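Local coordinates for methyltransferase small domain-containing protein (Thermoplasma acidophilum, PDB 1NE2) that is of unproven function but probably transfers methyl groups from S-adenosylmethionine, with a Rossmann-like methyltransferase fold, at residues A38-E43 against G63-G68; T78-D83 against A102-I107. All coordinates share one frame; numbering follows the deposited sequence.

How the contacts relate
Running from the N terminus, the chain enters contact 1 on helix 34-46, passes through strand 54-58 and the glycine-rich turn, and closes the loop when helix 64-71 packs back against the first helix. Contact 2 opens only after that, on strand 76-81; helix 84-93 and strand 98-101, outermost in this chain, follow before residues 102-107 return to close it. The two loops therefore lie in series, their centres about 18 Å apart. They meet through a packing contact, CB of A66 lying 3.6 Å from CB of A79. Contact 1 ties two helices together, whereas contact 2 ties the end of a parallel strand to the loop beyond its neighbour.

Contact 1 (A38-E43 against G63-G68); sequences AYFLIE and GILACG
L65 and G68 are the residues of helix 64-71 that take the weight of helix 34-46, with F40 and L41 reaching across to them. G63 sits at the N-cap, where its backbone angles would jam any CB against the preceding carbonyl. Its O receives C67 N in a 2.8 Å bond, part of the first helical turn. G63 and A66 also fit a GxGxxA pattern of Rossmann type, consistent with the glycine-rich turn that methyltransferases of this fold use near their cofactor.

I64 stays at the margin; L65 does most of the work on this side. Its CG stands anti to the carbonyl carbon (chi1 -64°), which brings CD2 up against both F40 and L41 and CD1 to the rim of the F40 ring. CD1 meets that edge near the ring plane, 4.0 Å from F40 CE2. CD2 lies 4.1 Å from L41 CG and about as far from F40 CD2, filling the angle between the two residues. The L65 and F40 side chains cross at about a right angle.

G68 closes the contact. CD1 of L41 rests directly on its backbone, 3.5 Å from G68 CA, and also comes 3.8 Å from L65 O. A CB at G68 would run into that methyl, so the bare backbone is what lets L41 lie here. An alanine in place of L41 would lose CG and both methyls, and is likely to leave a gap over G68 CA and beside L65 CD2.

The short helix axes approach to 10.2 Å at a crossing angle of -45°. I115 of strand 111-116 touches F40, L41 and L65 alike, so both helices pack on the same strand. I192 of strand 187-197 adds to the F40 side, and L72, just past helix 64-71, touches L41.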
loop_
_atom_site.group_PDB
_atom_site.type_symbol
_atom_site.label_atom_id
_atom_site.label_comp_id
_atom_site.label_asym_id
_atom_site.label_seq_id
_atom_site.Cartn_x
_atom_site.Cartn_y
_atom_site.Cartn_z
ATOM N N ALA B 38 -18.387 9.641 3.679
ATOM C CA ALA B 38 -18.796 8.366 4.256
ATOM C C ALA B 38 -19.628 7.565 3.250
ATOM O O ALA B 38 -19.426 6.367 3.095
ATOM C CB ALA B 38 -19.592 8.601 5.539
ATOM N N TYR B 39 -20.559 8.230 2.562
ATOM C CA TYR B 39 -21.402 7.551 1.576
ATOM C C TYR B 39 -20.546 6.902 0.489
ATOM O O TYR B 39 -20.707 5.718 0.163
ATOM C CB TYR B 39 -22.358 8.543 0.912
ATOM C CG TYR B 39 -23.221 7.919 -0.164
ATOM C CD1 TYR B 39 -24.341 7.161 0.169
ATOM C CD2 TYR B 39 -22.911 8.076 -1.515
ATOM C CE1 TYR B 39 -25.135 6.572 -0.813
ATOM C CE2 TYR B 39 -23.701 7.486 -2.507
ATOM C CZ TYR B 39 -24.811 6.738 -2.145
ATOM O OH TYR B 39 -25.598 6.146 -3.112
ATOM N N PHE B 40 -19.646 7.702 -0.074
ATOM C CA PHE B 40 -18.745 7.271 -1.137
ATOM C C PHE B 40 -17.898 6.078 -0.700
ATOM O O PHE B 40 -17.837 5.061 -1.402
ATOM C CB PHE B 40 -17.864 8.467 -1.530
ATOM C CG PHE B 40 -16.807 8.169 -2.558
ATOM C CD1 PHE B 40 -17.135 7.628 -3.800
ATOM C CD2 PHE B 40 -15.482 8.520 -2.308
ATOM C CE1 PHE B 40 -16.155 7.449 -4.783
ATOM C CE2 PHE B 40 -14.497 8.348 -3.277
ATOM C CZ PHE B 40 -14.835 7.810 -4.524
ATOM N N LEU B 41 -17.264 6.191 0.467
ATOM C CA LEU B 41 -16.414 5.114 0.985
ATOM C C LEU B 41 -17.172 3.825 1.299
ATOM O O LEU B 41 -16.663 2.735 1.046
ATOM C CB LEU B 41 -15.651 5.582 2.229
ATOM C CG LEU B 41 -14.587 6.663 1.989
ATOM C CD1 LEU B 41 -13.991 7.079 3.335
ATOM C CD2 LEU B 41 -13.489 6.139 1.068
ATOM N N ILE B 42 -18.381 3.936 1.839
ATOM C CA ILE B 42 -19.147 2.733 2.141
ATOM C C ILE B 42 -19.488 1.982 0.848
ATOM O O ILE B 42 -19.522 0.748 0.830
ATOM C CB ILE B 42 -20.432 3.058 2.942
ATOM C CG1 ILE B 42 -20.056 3.580 4.331
ATOM C CG2 ILE B 42 -21.311 1.811 3.055
ATOM C CD1 ILE B 42 -19.123 2.664 5.111
ATOM N N GLU B 43 -19.732 2.714 -0.236
ATOM C CA GLU B 43 -20.015 2.053 -1.509
ATOM C C GLU B 43 -18.806 1.203 -1.904
ATOM O O GLU B 43 -18.944 0.048 -2.304
ATOM C CB GLU B 43 -20.278 3.074 -2.620
ATOM C CG GLU B 43 -21.601 3.803 -2.526
ATOM C CD GLU B 43 -21.918 4.563 -3.801
ATOM O OE1 GLU B 43 -20.976 5.106 -4.415
ATOM O OE2 GLU B 43 -23.107 4.615 -4.184
ATOM N N GLY B 63 -6.876 14.557 4.009
ATOM C CA GLY B 63 -6.832 13.125 4.232
ATOM C C GLY B 63 -8.123 12.413 4.601
ATOM O O GLY B 63 -8.087 11.229 4.905
ATOM N N ILE B 64 -9.260 13.099 4.548
ATOM C CA ILE B 64 -10.515 12.460 4.932
ATOM C C ILE B 64 -10.805 11.108 4.266
ATOM O O ILE B 64 -11.206 10.159 4.940
ATOM C CB ILE B 64 -11.719 13.414 4.718
ATOM C CG1 ILE B 64 -12.977 12.792 5.326
ATOM C CG2 ILE B 64 -11.907 13.717 3.239
ATOM C CD1 ILE B 64 -14.201 13.700 5.291
ATOM N N LEU B 65 -10.598 10.995 2.958
ATOM C CA LEU B 65 -10.879 9.721 2.299
ATOM C C LEU B 65 -9.882 8.622 2.681
ATOM O O LEU B 65 -10.240 7.443 2.727
ATOM C CB LEU B 65 -10.928 9.899 0.777
ATOM C CG LEU B 65 -12.046 10.809 0.240
ATOM C CD1 LEU B 65 -12.046 10.762 -1.291
ATOM C CD2 LEU B 65 -13.399 10.363 0.767
ATOM N N ALA B 66 -8.644 9.007 2.979
ATOM C CA ALA B 66 -7.621 8.040 3.363
ATOM C C ALA B 66 -7.898 7.555 4.780
ATOM O O ALA B 66 -7.846 6.358 5.051
ATOM C CB ALA B 66 -6.229 8.680 3.284
ATOM N N CYS B 67 -8.187 8.491 5.683
ATOM C CA CYS B 67 -8.493 8.143 7.064
ATOM C C CYS B 67 -9.720 7.240 7.083
ATOM O O CYS B 67 -9.783 6.271 7.844
ATOM C CB CYS B 67 -8.790 9.400 7.891
ATOM S SG CYS B 67 -7.398 10.549 8.151
ATOM N N GLY B 68 -10.705 7.575 6.253
ATOM C CA GLY B 68 -11.919 6.779 6.194
ATOM C C GLY B 68 -11.657 5.353 5.743
ATOM O O GLY B 68 -12.263 4.399 6.256
#

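Contact 2 (T78-D83 against A102-I107); sequences TAFDID and ADVSEI
F80 reaches from strand 76-81 into the loop that follows strand 98-101, and its ring meets A102, V104 and I107 in turn. At the root, F80 CB lies 4.3 Å from the CB of A102. With chi1 at 69°, CG sits between the backbone N and the carbonyl carbon, which swings the ring over toward the loop. CD1 then comes 3.7 Å from A102 O, approached obliquely. CD2, across the ring from CD1, has I107 CD1 over its face at 3.5 Å. Further out, CE1 meets CA and CB of V104, while CE2 runs up to I107 CG1. CZ, at the tip, touches both I107 CG1 and V104 CG2. I107 thus covers one face: its CG1 stands 3.8 Å from the ring centroid, 20° off the normal, a CH-pi contact.

Strand 76-81 belongs to the Rossmann-like sheet of the methyltransferase fold, parallel to 98-101, and the loop leaving 98-101 folds back over the C-terminal end of 76-81. A102 N gives a 2.9 Å bond to D81 O. D81 OD2 accepts from D83 N in an Asx turn, while its OD1 is held by G61 N of the glycine-rich turn.

The loop is braced from within by a second Asx turn, D103 OD2 taking both S105 N and S105 OG, the latter at 2.6 Å. E106 OE1 receives D103 N from above its carboxylate plane. Beyond the loop, V104 packs on A130 and F131 of helix 126-138, and I107 touches E75 of the second subunit.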
loop_
_atom_site.group_PDB
_atom_site.type_symbol
_atom_site.label_atom_id
_atom_site.label_comp_id
_atom_site.label_asym_id
_atom_site.label_seq_id
_atom_site.Cartn_x
_atom_site.Cartn_y
_atom_site.Cartn_z
ATOM N N THR B 78 -2.234 4.246 1.658
ATOM C CA THR B 78 -1.181 5.175 1.284
ATOM C C THR B 78 -1.926 6.370 0.701
ATOM O O THR B 78 -2.963 6.208 0.064
ATOM C CB THR B 78 -0.233 4.519 0.259
ATOM O OG1 THR B 78 0.521 3.488 0.919
ATOM C CG2 THR B 78 0.714 5.541 -0.351
ATOM N N ALA B 79 -1.434 7.574 0.948
ATOM C CA ALA B 79 -2.121 8.759 0.446
ATOM C C ALA B 79 -1.104 9.844 0.159
ATOM O O ALA B 79 -0.146 10.002 0.903
ATOM C CB ALA B 79 -3.138 9.247 1.481
ATOM N N PHE B 80 -1.321 10.601 -0.910
ATOM C CA PHE B 80 -0.379 11.648 -1.276
ATOM C C PHE B 80 -1.052 12.929 -1.739
ATOM O O PHE B 80 -2.206 12.931 -2.172
ATOM C CB PHE B 80 0.553 11.132 -2.375
ATOM C CG PHE B 80 -0.130 10.909 -3.702
ATOM C CD1 PHE B 80 -0.198 11.930 -4.647
ATOM C CD2 PHE B 80 -0.688 9.669 -4.010
ATOM C CE1 PHE B 80 -0.811 11.718 -5.886
ATOM C CE2 PHE B 80 -1.301 9.443 -5.241
ATOM C CZ PHE B 80 -1.362 10.470 -6.181
ATOM N N ASP B 81 -0.309 14.024 -1.636
ATOM C CA ASP B 81 -0.788 15.333 -2.051
ATOM C C ASP B 81 0.459 16.135 -2.379
ATOM O O ASP B 81 1.527 15.884 -1.826
ATOM C CB ASP B 81 -1.549 16.035 -0.924
ATOM C CG ASP B 81 -2.438 17.156 -1.437
ATOM O OD1 ASP B 81 -3.627 16.890 -1.699
ATOM O OD2 ASP B 81 -1.947 18.298 -1.601
ATOM N N ILE B 82 0.322 17.099 -3.276
ATOM C CA ILE B 82 1.456 17.921 -3.656
ATOM C C ILE B 82 1.745 18.970 -2.583
ATOM O O ILE B 82 2.870 19.458 -2.471
ATOM C CB ILE B 82 1.185 18.634 -4.996
ATOM C CG1 ILE B 82 2.435 19.394 -5.451
ATOM C CG2 ILE B 82 -0.003 19.572 -4.850
ATOM C CD1 ILE B 82 3.632 18.502 -5.707
ATOM N N ASP B 83 0.729 19.291 -1.787
ATOM C CA ASP B 83 0.842 20.305 -0.737
ATOM C C ASP B 83 1.324 19.773 0.612
ATOM O O ASP B 83 0.625 19.007 1.273
ATOM C CB ASP B 83 -0.511 20.994 -0.557
ATOM C CG ASP B 83 -0.448 22.175 0.395
ATOM O OD1 ASP B 83 -1.503 22.802 0.624
ATOM O OD2 ASP B 83 0.647 22.480 0.910
ATOM N N ALA B 102 3.890 14.315 -2.614
ATOM C CA ALA B 102 4.364 13.837 -3.904
ATOM C C ALA B 102 3.503 14.295 -5.060
ATOM O O ALA B 102 2.318 14.583 -4.895
ATOM C CB ALA B 102 4.433 12.308 -3.904
ATOM N N ASP B 103 4.121 14.380 -6.232
ATOM C CA ASP B 103 3.399 14.737 -7.440
ATOM C C ASP B 103 2.916 13.377 -7.941
ATOM O O ASP B 103 3.551 12.355 -7.667
ATOM C CB ASP B 103 4.336 15.362 -8.473
ATOM C CG ASP B 103 3.634 15.666 -9.779
ATOM O OD1 ASP B 103 2.750 16.547 -9.789
ATOM O OD2 ASP B 103 3.957 15.014 -10.793
ATOM N N VAL B 104 1.809 13.352 -8.668
ATOM C CA VAL B 104 1.276 12.086 -9.157
ATOM C C VAL B 104 2.256 11.333 -10.060
ATOM O O VAL B 104 2.273 10.099 -10.082
ATOM C CB VAL B 104 -0.082 12.305 -9.882
ATOM C CG1 VAL B 104 0.112 13.140 -11.138
ATOM C CG2 VAL B 104 -0.724 10.967 -10.211
ATOM N N SER B 105 3.098 12.066 -10.784
ATOM C CA SER B 105 4.070 11.427 -11.672
ATOM C C SER B 105 5.069 10.562 -10.903
ATOM O O SER B 105 5.669 9.645 -11.464
ATOM C CB SER B 105 4.839 12.488 -12.463
ATOM O OG SER B 105 5.673 13.246 -11.604
ATOM N N GLU B 106 5.241 10.857 -9.618
ATOM C CA GLU B 106 6.184 10.123 -8.775
ATOM C C GLU B 106 5.671 8.774 -8.266
ATOM O O GLU B 106 6.461 7.932 -7.849
ATOM C CB GLU B 106 6.578 10.969 -7.564
ATOM C CG GLU B 106 6.771 12.445 -7.853
ATOM C CD GLU B 106 7.177 13.223 -6.612
ATOM O OE1 GLU B 106 6.968 14.453 -6.584
ATOM O OE2 GLU B 106 7.716 12.608 -5.669
ATOM N N ILE B 107 4.357 8.575 -8.281
ATOM C CA ILE B 107 3.771 7.324 -7.793
ATOM C C ILE B 107 4.203 6.128 -8.649
ATOM O O ILE B 107 4.095 6.156 -9.873
ATOM C CB ILE B 107 2.231 7.433 -7.741
ATOM C CG1 ILE B 107 1.820 8.587 -6.815
ATOM C CG2 ILE B 107 1.624 6.119 -7.268
ATOM C CD1 ILE B 107 2.356 8.485 -5.391
#